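Local coordinates for protein guanine nucleotide exchange factor SRM1 (Saccharomyces cerevisiae, PDB 3OF7) that promotes the exchange of GDP for GTP on the Ran-type GTPases Gsp1 and Gsp2, binds chromatin, and controls RNA metabolism and nuclear transport, at residues Glu52-Pro56 and Tyr407-Pro413; Glu322-Leu326 and Ser336-Leu340; Glu344-Pro348 and Val367-Leu373; Trp401-Glu405 and Glu415-Glu419. All coordinates share one frame; numbering follows the deposited sequence.

Contact 1 (Glu52-Pro56 and Tyr407-Pro413); sequences EVKRP and YAVGLGP
Y407 opens the loop with its ring against two side chains of 52-56. K54 runs alongside it over one face, a CH-pi contact with K54 CG 3.8 Å from the centroid of the Y407 ring and 21° off the ring normal, while E52 OE2 comes up at the ring edge, 3.6 Å from Y407 CE2. With CG anti to the carbonyl carbon (chi1 -58°) and an extended chain beyond, K54 carries its NZ as far as the tyrosine hydroxyl, where a water binds NZ and, weakly, OH. Were Y407 an alanine, the methylenes of K54 would probably lose the ring face they lie on. A type I turn from Y407 brings in G410, whose O takes a weak bond from R55 NH1 (3.0 Å, 130° at hydrogen). The C of L411 then sits 3.6 Å above the centre of the R55 guanidinium plane. G412 N-H donates to K54 O, N to O 3.1 Å, and the same oxygen meets G410 CA in a CA-H...O contact. Between them, 52-56 of the first RCC1 repeat and 407-413 of the seventh join the blade that closes the RCC1-type beta-propeller, built from both ends of the chain, to a loop of the blade beside it.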
loop_
_atom_site.group_PDB
_atom_site.type_symbol
_atom_site.label_atom_id
_atom_site.label_comp_id
_atom_site.label_asym_id
_atom_site.label_seq_id
_atom_site.Cartn_x
_atom_site.Cartn_y
_atom_site.Cartn_z
ATOM N N GLU A 52 15.348 -7.745 -12.709
ATOM C CA GLU A 52 16.043 -6.770 -11.876
ATOM C C GLU A 52 16.210 -5.487 -12.685
ATOM O O GLU A 52 16.868 -5.474 -13.734
ATOM C CB GLU A 52 17.390 -7.320 -11.395
ATOM C CG GLU A 52 18.171 -6.388 -10.486
ATOM C CD GLU A 52 19.553 -6.930 -10.169
ATOM O OE1 GLU A 52 20.475 -6.750 -10.992
ATOM O OE2 GLU A 52 19.716 -7.540 -9.095
ATOM N N VAL A 53 15.578 -4.420 -12.201
ATOM C CA VAL A 53 15.419 -3.189 -12.965
ATOM C C VAL A 53 15.638 -2.017 -12.012
ATOM O O VAL A 53 14.873 -1.815 -11.078
ATOM C CB VAL A 53 14.020 -3.151 -13.651
ATOM C CG1 VAL A 53 13.728 -1.789 -14.253
ATOM C CG2 VAL A 53 13.921 -4.239 -14.733
ATOM N N LYS A 54 16.706 -1.260 -12.243
ATOM C CA LYS A 54 17.209 -0.325 -11.237
ATOM C C LYS A 54 16.665 1.101 -11.375
ATOM O O LYS A 54 16.965 1.961 -10.545
ATOM C CB LYS A 54 18.753 -0.345 -11.232
ATOM C CG LYS A 54 19.333 -1.733 -10.964
ATOM C CD LYS A 54 20.851 -1.783 -11.102
ATOM C CE LYS A 54 21.351 -3.222 -10.958
ATOM N NZ LYS A 54 22.860 -3.319 -10.997
ATOM N N ARG A 55 15.870 1.336 -12.422
ATOM C CA ARG A 55 15.218 2.632 -12.672
ATOM C C ARG A 55 13.825 2.381 -13.234
ATOM O O ARG A 55 13.618 1.353 -13.876
ATOM C CB ARG A 55 16.019 3.441 -13.707
ATOM C CG ARG A 55 17.386 3.939 -13.251
ATOM C CD ARG A 55 17.253 4.944 -12.138
ATOM N NE ARG A 55 18.435 5.798 -12.012
ATOM C CZ ARG A 55 18.440 6.960 -11.369
ATOM N NH1 ARG A 55 17.327 7.403 -10.784
ATOM N NH2 ARG A 55 19.556 7.679 -11.309
ATOM N N PRO A 56 12.869 3.315 -13.014
ATOM C CA PRO A 56 11.516 3.138 -13.545
ATOM C C PRO A 56 11.515 2.776 -15.027
ATOM O O PRO A 56 12.096 3.494 -15.844
ATOM C CB PRO A 56 10.873 4.513 -13.327
ATOM C CG PRO A 56 11.542 5.023 -12.095
ATOM C CD PRO A 56 12.973 4.544 -12.201
ATOM N N TYR A 407 16.917 -2.422 -5.127
ATOM C CA TYR A 407 16.761 -1.329 -6.115
ATOM C C TYR A 407 15.320 -0.831 -6.223
ATOM O O TYR A 407 14.941 -0.211 -7.218
ATOM C CB TYR A 407 17.296 -1.734 -7.504
ATOM C CG TYR A 407 18.658 -2.388 -7.454
ATOM C CD1 TYR A 407 19.813 -1.618 -7.300
ATOM C CD2 TYR A 407 18.791 -3.775 -7.536
ATOM C CE1 TYR A 407 21.070 -2.211 -7.238
ATOM C CE2 TYR A 407 20.049 -4.382 -7.473
ATOM C CZ TYR A 407 21.178 -3.591 -7.329
ATOM O OH TYR A 407 22.424 -4.173 -7.270
ATOM N N ALA A 408 14.527 -1.099 -5.189
ATOM C CA ALA A 408 13.120 -0.702 -5.158
ATOM C C ALA A 408 12.957 0.821 -5.092
ATOM O O ALA A 408 11.882 1.351 -5.383
ATOM C CB ALA A 408 12.418 -1.371 -3.979
ATOM N N VAL A 409 14.023 1.516 -4.700
ATOM C CA VAL A 409 14.015 2.975 -4.669
ATOM C C VAL A 409 14.201 3.590 -6.066
ATOM O O VAL A 409 13.901 4.767 -6.268
ATOM C CB VAL A 409 15.039 3.566 -3.651
ATOM C CG1 VAL A 409 14.684 3.143 -2.227
ATOM C CG2 VAL A 409 16.476 3.153 -3.998
ATOM N N GLY A 410 14.674 2.783 -7.021
ATOM C CA GLY A 410 14.855 3.219 -8.420
ATOM C C GLY A 410 15.867 4.346 -8.580
ATOM O O GLY A 410 15.674 5.275 -9.380
ATOM N N LEU A 411 16.945 4.274 -7.813
ATOM C CA LEU A 411 17.958 5.328 -7.838
ATOM C C LEU A 411 19.258 4.897 -8.532
ATOM O O LEU A 411 20.297 5.539 -8.383
ATOM C CB LEU A 411 18.194 5.874 -6.419
ATOM C CG LEU A 411 16.975 6.606 -5.823
ATOM C CD1 LEU A 411 17.163 6.917 -4.342
ATOM C CD2 LEU A 411 16.635 7.896 -6.595
ATOM N N GLY A 412 19.182 3.817 -9.306
ATOM C CA GLY A 412 20.312 3.375 -10.122
ATOM C C GLY A 412 21.160 2.269 -9.512
ATOM O O GLY A 412 20.713 1.577 -8.589
ATOM N N PRO A 413 22.403 2.113 -10.017
ATOM C CA PRO A 413 23.295 0.993 -9.713
ATOM C C PRO A 413 24.054 1.157 -8.398
ATOM O O PRO A 413 25.291 1.097 -8.379
ATOM C CB PRO A 413 24.271 1.007 -10.894
ATOM C CG PRO A 413 24.382 2.451 -11.255
ATOM C CD PRO A 413 23.043 3.086 -10.929
HETATM O O HOH W 1 24.215 -2.045 -9.051
#

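Contact 2 (Glu322-Leu326 and Ser336-Leu340); sequences EHHSL and SCGRL
H323 and R339 lie side by side and point the same way, their planes 51° apart. NH1 of R339 donates to ND1 of H323 over 3.1 Å at 147°, tilted out of both planes, so ND1 must act as the acceptor in this bond. The arginine reaches it because CG stands anti to the backbone N (chi1 -166°) and the chain is extended as far as NE, with CD packed 3.8 Å from H323 CB. Through NE the same guanidinium also forms a salt bridge with D341, giving it a second hold. If a leucine stood at R339, H323 ND1 is likely to lose this donor and D341 its charged mate. The backbones are antiparallel. S325 and C337 exchange both their N-H and C=O groups, the shorter bond being S325 N to C337 O at 2.8 Å; on the same face, S325 CB lies 4.0 Å from C337 SG. The other face carries L326, whose CD2 meets S336 CB at 3.6 Å. G338 turns the corner next to H324, at a site where a beta carbon would clash with H323 O. The segments form the open end of the hairpin of strands 324-329 and 334-337, the middle pair of a four-stranded propeller sheet, with strand 315-320 beyond the first and strand 370-372 beyond the second.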
loop_
_atom_site.group_PDB
_atom_site.type_symbol
_atom_site.label_atom_id
_atom_site.label_comp_id
_atom_site.label_asym_id
_atom_site.label_seq_id
_atom_site.Cartn_x
_atom_site.Cartn_y
_atom_site.Cartn_z
ATOM N N GLU A 322 6.613 -2.710 6.666
ATOM C CA GLU A 322 6.746 -3.693 7.743
ATOM C C GLU A 322 6.965 -3.025 9.110
ATOM O O GLU A 322 6.294 -3.361 10.098
ATOM C CB GLU A 322 7.851 -4.718 7.450
ATOM C CG GLU A 322 7.833 -5.872 8.455
ATOM C CD GLU A 322 8.806 -6.986 8.148
ATOM O OE1 GLU A 322 9.775 -6.785 7.385
ATOM O OE2 GLU A 322 8.601 -8.072 8.714
ATOM N N HIS A 323 7.897 -2.077 9.163
ATOM C CA HIS A 323 8.324 -1.518 10.448
ATOM C C HIS A 323 8.395 -0.002 10.469
ATOM O O HIS A 323 9.070 0.573 11.331
ATOM C CB HIS A 323 9.697 -2.078 10.844
ATOM C CG HIS A 323 9.734 -3.566 10.995
ATOM N ND1 HIS A 323 10.778 -4.333 10.524
ATOM C CD2 HIS A 323 8.879 -4.423 11.603
ATOM C CE1 HIS A 323 10.555 -5.603 10.823
ATOM N NE2 HIS A 323 9.407 -5.684 11.475
ATOM N N HIS A 324 7.706 0.646 9.533
ATOM C CA HIS A 324 7.654 2.112 9.504
ATOM C C HIS A 324 6.312 2.605 9.009
ATOM O O HIS A 324 5.564 1.862 8.364
ATOM C CB HIS A 324 8.784 2.700 8.646
ATOM C CG HIS A 324 8.597 2.506 7.174
ATOM N ND1 HIS A 324 8.417 3.561 6.302
ATOM C CD2 HIS A 324 8.568 1.384 6.418
ATOM C CE1 HIS A 324 8.290 3.097 5.073
ATOM N NE2 HIS A 324 8.385 1.779 5.115
ATOM N N SER A 325 6.016 3.862 9.316
ATOM C CA SER A 325 4.762 4.472 8.912
ATOM C C SER A 325 4.993 5.878 8.402
ATOM O O SER A 325 5.898 6.559 8.865
ATOM C CB SER A 325 3.806 4.522 10.094
ATOM O OG SER A 325 3.609 3.215 10.593
ATOM N N LEU A 326 4.149 6.307 7.468
ATOM C CA LEU A 326 4.267 7.632 6.868
ATOM C C LEU A 326 2.918 8.330 6.874
ATOM O O LEU A 326 1.955 7.832 6.304
ATOM C CB LEU A 326 4.798 7.535 5.434
ATOM C CG LEU A 326 6.106 6.764 5.232
ATOM C CD1 LEU A 326 6.389 6.626 3.749
ATOM C CD2 LEU A 326 7.284 7.441 5.947
ATOM N N SER A 336 7.101 10.750 9.750
ATOM C CA SER A 336 7.469 9.342 9.757
ATOM C C SER A 336 7.745 8.832 11.168
ATOM O O SER A 336 8.105 9.606 12.072
ATOM C CB SER A 336 8.682 9.098 8.866
ATOM O OG SER A 336 9.850 9.650 9.440
ATOM N N CYS A 337 7.560 7.529 11.351
ATOM C CA CYS A 337 7.961 6.856 12.585
ATOM C C CYS A 337 8.245 5.382 12.325
ATOM O O CYS A 337 7.762 4.809 11.341
ATOM C CB CYS A 337 6.898 7.002 13.675
ATOM S SG CYS A 337 5.256 6.442 13.228
ATOM N N GLY A 338 9.018 4.780 13.226
ATOM C CA GLY A 338 9.412 3.386 13.106
ATOM C C GLY A 338 10.897 3.193 12.880
ATOM O O GLY A 338 11.739 3.978 13.353
ATOM N N ARG A 339 11.210 2.153 12.118
ATOM C CA ARG A 339 12.566 1.640 11.987
ATOM C C ARG A 339 13.545 2.550 11.235
ATOM O O ARG A 339 13.180 3.222 10.264
ATOM C CB ARG A 339 12.504 0.265 11.325
ATOM C CG ARG A 339 13.786 -0.515 11.420
ATOM C CD ARG A 339 13.520 -1.965 11.068
ATOM N NE ARG A 339 14.747 -2.740 11.204
ATOM C CZ ARG A 339 14.875 -4.020 10.878
ATOM N NH1 ARG A 339 13.845 -4.704 10.382
ATOM N NH2 ARG A 339 16.045 -4.617 11.063
ATOM N N LEU A 340 14.798 2.529 11.691
ATOM C CA LEU A 340 15.878 3.360 11.163
ATOM C C LEU A 340 17.026 2.539 10.550
ATOM O O LEU A 340 17.885 3.093 9.839
ATOM C CB LEU A 340 16.400 4.245 12.311
ATOM C CG LEU A 340 17.267 5.490 12.127
ATOM C CD1 LEU A 340 16.615 6.494 11.195
ATOM C CD2 LEU A 340 17.498 6.109 13.505
#

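Contact 3 (Glu344-Pro348 and Val367-Leu373); sequences EVGIP and VPLPTKL
I347 pushes its side chain into the angle between V367, T371 and L373, an apolar contact inside one blade of the RCC1 beta-propeller, within the sixth repeat. No hydrogen bond crosses between the segments. The tight part is at L373: its CD2 comes to 3.5 Å from I347 CG1, the two side chains crossing at a slant, and the same methyl of L373 lies 3.6 Å from V345 O. That carbonyl is not left to the methyl alone, since it accepts a hydrogen bond from S336 OG of the neighbouring strand. A chi1 of -59°, which sets CG1 opposite the carbonyl carbon, and a chi2 of 161° send I347 CD1 on toward V367. The packing is looser there. CD1 of I347 meets V367 CG1 tip to tip at 4.1 Å, and V345 CG2 faces V367 CG2 at 4.2 Å, so this end rests on methyl groups at wider spacing. T371, partly exposed, marks the side nearer solvent; its CB lies 4.0 Å from I347 CD1, and the two side chains cross at about a right angle. The corner at 369 folds strand 370-372 away from strand 364-368, which is consistent with V367 and L373 both meeting the isoleucine. T371 OG1, which also bonds to Y355 OH, spans this corner by donating to L369 O over 2.7 Å, from 36° out of the carbonyl plane.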
loop_
_atom_site.group_PDB
_atom_site.type_symbol
_atom_site.label_atom_id
_atom_site.label_comp_id
_atom_site.label_asym_id
_atom_site.label_seq_id
_atom_site.Cartn_x
_atom_site.Cartn_y
_atom_site.Cartn_z
ATOM N N GLU A 344 14.387 3.545 6.847
ATOM C CA GLU A 344 12.975 3.493 6.457
ATOM C C GLU A 344 12.271 4.818 6.702
ATOM O O GLU A 344 11.479 5.260 5.867
ATOM C CB GLU A 344 12.227 2.347 7.163
ATOM C CG GLU A 344 12.707 0.946 6.781
ATOM C CD GLU A 344 13.770 0.375 7.725
ATOM O OE1 GLU A 344 14.620 1.140 8.246
ATOM O OE2 GLU A 344 13.762 -0.865 7.927
ATOM N N VAL A 345 12.571 5.455 7.838
ATOM C CA VAL A 345 11.886 6.695 8.228
ATOM C C VAL A 345 12.369 7.954 7.478
ATOM O O VAL A 345 11.697 8.989 7.512
ATOM C CB VAL A 345 11.892 6.921 9.766
ATOM C CG1 VAL A 345 11.045 5.845 10.441
ATOM C CG2 VAL A 345 13.318 6.909 10.311
ATOM N N GLY A 346 13.519 7.857 6.808
ATOM C CA GLY A 346 13.998 8.922 5.918
ATOM C C GLY A 346 14.421 10.198 6.624
ATOM O O GLY A 346 14.287 11.292 6.062
ATOM N N ILE A 347 14.906 10.049 7.859
ATOM C CA ILE A 347 15.435 11.166 8.656
ATOM C C ILE A 347 16.972 11.064 8.677
ATOM O O ILE A 347 17.518 10.002 8.992
ATOM C CB ILE A 347 14.861 11.158 10.104
ATOM C CG1 ILE A 347 13.326 11.247 10.082
ATOM C CG2 ILE A 347 15.464 12.288 10.944
ATOM C CD1 ILE A 347 12.646 10.809 11.366
ATOM N N PRO A 348 17.678 12.153 8.315
ATOM C CA PRO A 348 19.136 12.036 8.295
ATOM C C PRO A 348 19.727 12.025 9.707
ATOM O O PRO A 348 19.148 12.617 10.617
ATOM C CB PRO A 348 19.580 13.285 7.534
ATOM C CG PRO A 348 18.493 14.275 7.764
ATOM C CD PRO A 348 17.217 13.513 7.973
ATOM N N VAL A 367 12.623 5.623 15.432
ATOM C CA VAL A 367 12.066 6.934 15.797
ATOM C C VAL A 367 10.589 6.690 16.093
ATOM O O VAL A 367 9.780 6.569 15.168
ATOM C CB VAL A 367 12.254 7.972 14.654
ATOM C CG1 VAL A 367 11.646 9.335 15.037
ATOM C CG2 VAL A 367 13.737 8.136 14.312
ATOM N N PRO A 368 10.230 6.561 17.383
ATOM C CA PRO A 368 8.925 6.007 17.732
ATOM C C PRO A 368 7.756 6.990 17.799
ATOM O O PRO A 368 6.636 6.571 18.077
ATOM C CB PRO A 368 9.174 5.403 19.110
ATOM C CG PRO A 368 10.188 6.311 19.707
ATOM C CD PRO A 368 11.070 6.766 18.581
ATOM N N LEU A 369 8.015 8.276 17.593
ATOM C CA LEU A 369 6.938 9.264 17.496
ATOM C C LEU A 369 6.954 9.859 16.098
ATOM O O LEU A 369 8.028 10.032 15.527
ATOM C CB LEU A 369 7.125 10.393 18.514
ATOM C CG LEU A 369 7.192 10.097 20.009
ATOM C CD1 LEU A 369 7.480 11.412 20.748
ATOM C CD2 LEU A 369 5.919 9.426 20.525
ATOM N N PRO A 370 5.766 10.175 15.541
ATOM C CA PRO A 370 5.688 10.795 14.218
ATOM C C PRO A 370 6.547 12.050 14.189
ATOM O O PRO A 370 6.402 12.914 15.059
ATOM C CB PRO A 370 4.206 11.159 14.085
ATOM C CG PRO A 370 3.508 10.237 14.975
ATOM C CD PRO A 370 4.430 9.948 16.121
ATOM N N THR A 371 7.447 12.129 13.215
ATOM C CA THR A 371 8.442 13.193 13.153
ATOM C C THR A 371 8.411 13.812 11.760
ATOM O O THR A 371 8.539 13.111 10.756
ATOM C CB THR A 371 9.853 12.656 13.500
ATOM O OG1 THR A 371 9.803 11.979 14.762
ATOM C CG2 THR A 371 10.890 13.784 13.568
ATOM N N LYS A 372 8.226 15.129 11.704
ATOM C CA LYS A 372 8.125 15.830 10.424
ATOM C C LYS A 372 9.448 15.804 9.670
ATOM O O LYS A 372 10.501 16.070 10.248
ATOM C CB LYS A 372 7.644 17.279 10.621
ATOM C CG LYS A 372 7.494 18.063 9.311
ATOM C CD LYS A 372 6.607 19.304 9.459
ATOM C CE LYS A 372 7.398 20.550 9.826
ATOM N NZ LYS A 372 6.530 21.788 9.782
ATOM N N LEU A 373 9.392 15.460 8.382
ATOM C CA LEU A 373 10.576 15.479 7.536
ATOM C C LEU A 373 10.863 16.902 7.074
ATOM O O LEU A 373 9.950 17.642 6.706
ATOM C CB LEU A 373 10.420 14.551 6.323
ATOM C CG LEU A 373 10.258 13.049 6.544
ATOM C CD1 LEU A 373 10.491 12.297 5.232
ATOM C CD2 LEU A 373 11.222 12.545 7.603
#

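Contact 4 (Trp401-Glu405 and Glu415-Glu419); sequences WGFGE and EDDTE
G402 and T418 form an antiparallel hydrogen-bonded pair in which each N-H donates to the other's O in the carbonyl plane, both bonds nearly straight; the segments run 164° apart. Past this bridge a side chain takes over from the backbone. The aspartate's chi1 of -57° turns CG away from its carbonyl carbon and swings D417 OD1 onto G404 N at 2.9 Å; the N-H meets the oxygen on its anti side, somewhat out of the carboxylate plane. D417 OD1 also approaches F403 CD2 at 3.3 Å, and the carboxylate and ring planes stand 53° apart. F403 also folds back along its own chain, laying a ring face over E405 N. T418 packs CG2 against W401 CB at 4.2 Å, and T418 O lies 3.4 Å from W401 CB. At the far end, E405 and E415 cross with their carboxylates turned steeply against each other; OE1 of E405 and OE2 of E415 are 4.5 Å apart, two exposed groups of like charge, which would probably repel each other mildly unless solvent screens them. G404 fits closely against the opposite backbone, for a beta carbon there would clash with D416 O and with E415 O. Here the outgoing strand 398-402 and the returning 418-419 form the base of a long loop in the seventh RCC1 repeat, a connection that leads on to the outer strand 421-423 of a propeller blade.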
loop_
_atom_site.group_PDB
_atom_site.type_symbol
_atom_site.label_atom_id
_atom_site.label_comp_id
_atom_site.label_asym_id
_atom_site.label_seq_id
_atom_site.Cartn_x
_atom_site.Cartn_y
_atom_site.Cartn_z
ATOM N N TRP A 401 13.260 6.535 -0.837
ATOM C CA TRP A 401 14.267 6.321 0.192
ATOM C C TRP A 401 14.044 4.981 0.881
ATOM O O TRP A 401 13.004 4.333 0.690
ATOM C CB TRP A 401 14.259 7.453 1.226
ATOM C CG TRP A 401 13.015 7.541 2.104
ATOM C CD1 TRP A 401 12.892 7.108 3.397
ATOM C CD2 TRP A 401 11.747 8.122 1.756
ATOM N NE1 TRP A 401 11.637 7.387 3.877
ATOM C CE2 TRP A 401 10.909 8.002 2.889
ATOM C CE3 TRP A 401 11.235 8.723 0.593
ATOM C CZ2 TRP A 401 9.586 8.468 2.901
ATOM C CZ3 TRP A 401 9.918 9.186 0.601
ATOM C CH2 TRP A 401 9.108 9.057 1.752
ATOM N N GLY A 402 15.031 4.576 1.672
ATOM C CA GLY A 402 14.944 3.339 2.423
ATOM C C GLY A 402 15.920 2.287 1.933
ATOM O O GLY A 402 16.989 2.607 1.418
ATOM N N PHE A 403 15.538 1.031 2.126
ATOM C CA PHE A 403 16.369 -0.122 1.796
ATOM C C PHE A 403 16.728 -0.132 0.309
ATOM O O PHE A 403 15.848 -0.035 -0.547
ATOM C CB PHE A 403 15.607 -1.389 2.176
ATOM C CG PHE A 403 16.417 -2.656 2.070
ATOM C CD1 PHE A 403 15.918 -3.746 1.370
ATOM C CD2 PHE A 403 17.660 -2.765 2.687
ATOM C CE1 PHE A 403 16.655 -4.943 1.282
ATOM C CE2 PHE A 403 18.398 -3.948 2.623
ATOM C CZ PHE A 403 17.897 -5.036 1.910
ATOM N N GLY A 404 18.022 -0.237 0.011
ATOM C CA GLY A 404 18.501 -0.087 -1.360
ATOM C C GLY A 404 18.905 -1.350 -2.096
ATOM O O GLY A 404 19.050 -1.338 -3.318
ATOM N N GLU A 405 19.093 -2.441 -1.360
ATOM C CA GLU A 405 19.652 -3.673 -1.928
ATOM C C GLU A 405 18.830 -4.296 -3.076
ATOM O O GLU A 405 19.377 -4.967 -3.947
ATOM C CB GLU A 405 19.882 -4.680 -0.801
ATOM C CG GLU A 405 20.523 -5.993 -1.184
ATOM C CD GLU A 405 20.762 -6.853 0.041
ATOM O OE1 GLU A 405 21.535 -6.419 0.919
ATOM O OE2 GLU A 405 20.161 -7.943 0.140
ATOM N N GLU A 415 23.703 -0.222 -4.266
ATOM C CA GLU A 415 22.994 -1.080 -3.306
ATOM C C GLU A 415 22.730 -0.418 -1.949
ATOM O O GLU A 415 21.844 -0.852 -1.206
ATOM C CB GLU A 415 23.752 -2.397 -3.090
ATOM C CG GLU A 415 23.556 -3.413 -4.189
ATOM C CD GLU A 415 24.192 -4.758 -3.865
ATOM O OE1 GLU A 415 24.950 -5.275 -4.711
ATOM O OE2 GLU A 415 23.940 -5.297 -2.764
ATOM N N ASP A 416 23.493 0.625 -1.630
ATOM C CA ASP A 416 23.422 1.257 -0.307
ATOM C C ASP A 416 22.049 1.865 -0.057
ATOM O O ASP A 416 21.404 2.361 -0.990
ATOM C CB ASP A 416 24.499 2.332 -0.149
ATOM C CG ASP A 416 25.870 1.842 -0.559
ATOM O OD1 ASP A 416 26.191 1.920 -1.766
ATOM O OD2 ASP A 416 26.621 1.379 0.325
ATOM N N ASP A 417 21.609 1.822 1.198
ATOM C CA ASP A 417 20.329 2.421 1.589
ATOM C C ASP A 417 20.329 3.929 1.361
ATOM O O ASP A 417 21.373 4.581 1.471
ATOM C CB ASP A 417 20.011 2.104 3.048
ATOM C CG ASP A 417 19.980 0.608 3.335
ATOM O OD1 ASP A 417 19.699 -0.188 2.410
ATOM O OD2 ASP A 417 20.232 0.229 4.494
ATOM N N THR A 418 19.154 4.469 1.025
ATOM C CA THR A 418 18.985 5.894 0.761
ATOM C C THR A 418 18.381 6.576 1.985
ATOM O O THR A 418 17.258 6.263 2.398
ATOM C CB THR A 418 18.126 6.146 -0.505
ATOM O OG1 THR A 418 18.762 5.557 -1.644
ATOM C CG2 THR A 418 17.938 7.632 -0.748
ATOM N N GLU A 419 19.134 7.520 2.548
ATOM C CA GLU A 419 18.838 8.080 3.872
ATOM C C GLU A 419 17.636 9.022 3.956
ATOM O O GLU A 419 16.910 9.014 4.952
ATOM C CB GLU A 419 20.081 8.763 4.452
ATOM C CG GLU A 419 19.953 9.117 5.925
ATOM C CD GLU A 419 21.260 9.618 6.519
ATOM O OE1 GLU A 419 22.081 10.171 5.760
ATOM O OE2 GLU A 419 21.461 9.461 7.741
#

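Overall arrangement
From the N terminus, 52-56 comes first and waits some 350 residues for its partner 407-413, so contact 1 closes a loop that spans most of the propeller and joins the first repeat to the seventh. Contacts 2 and 3 nest inside it, in series: the hairpin of contact 2 closes before 344-348 begins, contact 3 closes the excursion between 348 and 367, and the two share a sheet, with G338 N 2.7 Å from V367 O. Contact 4 closes the loop 406-414, which holds 407-413, and so crosses contact 1; Y407 and L411 pack on E415 and T418. W401 then bridges onward, touching L326 of contact 2 and G346 of contact 3.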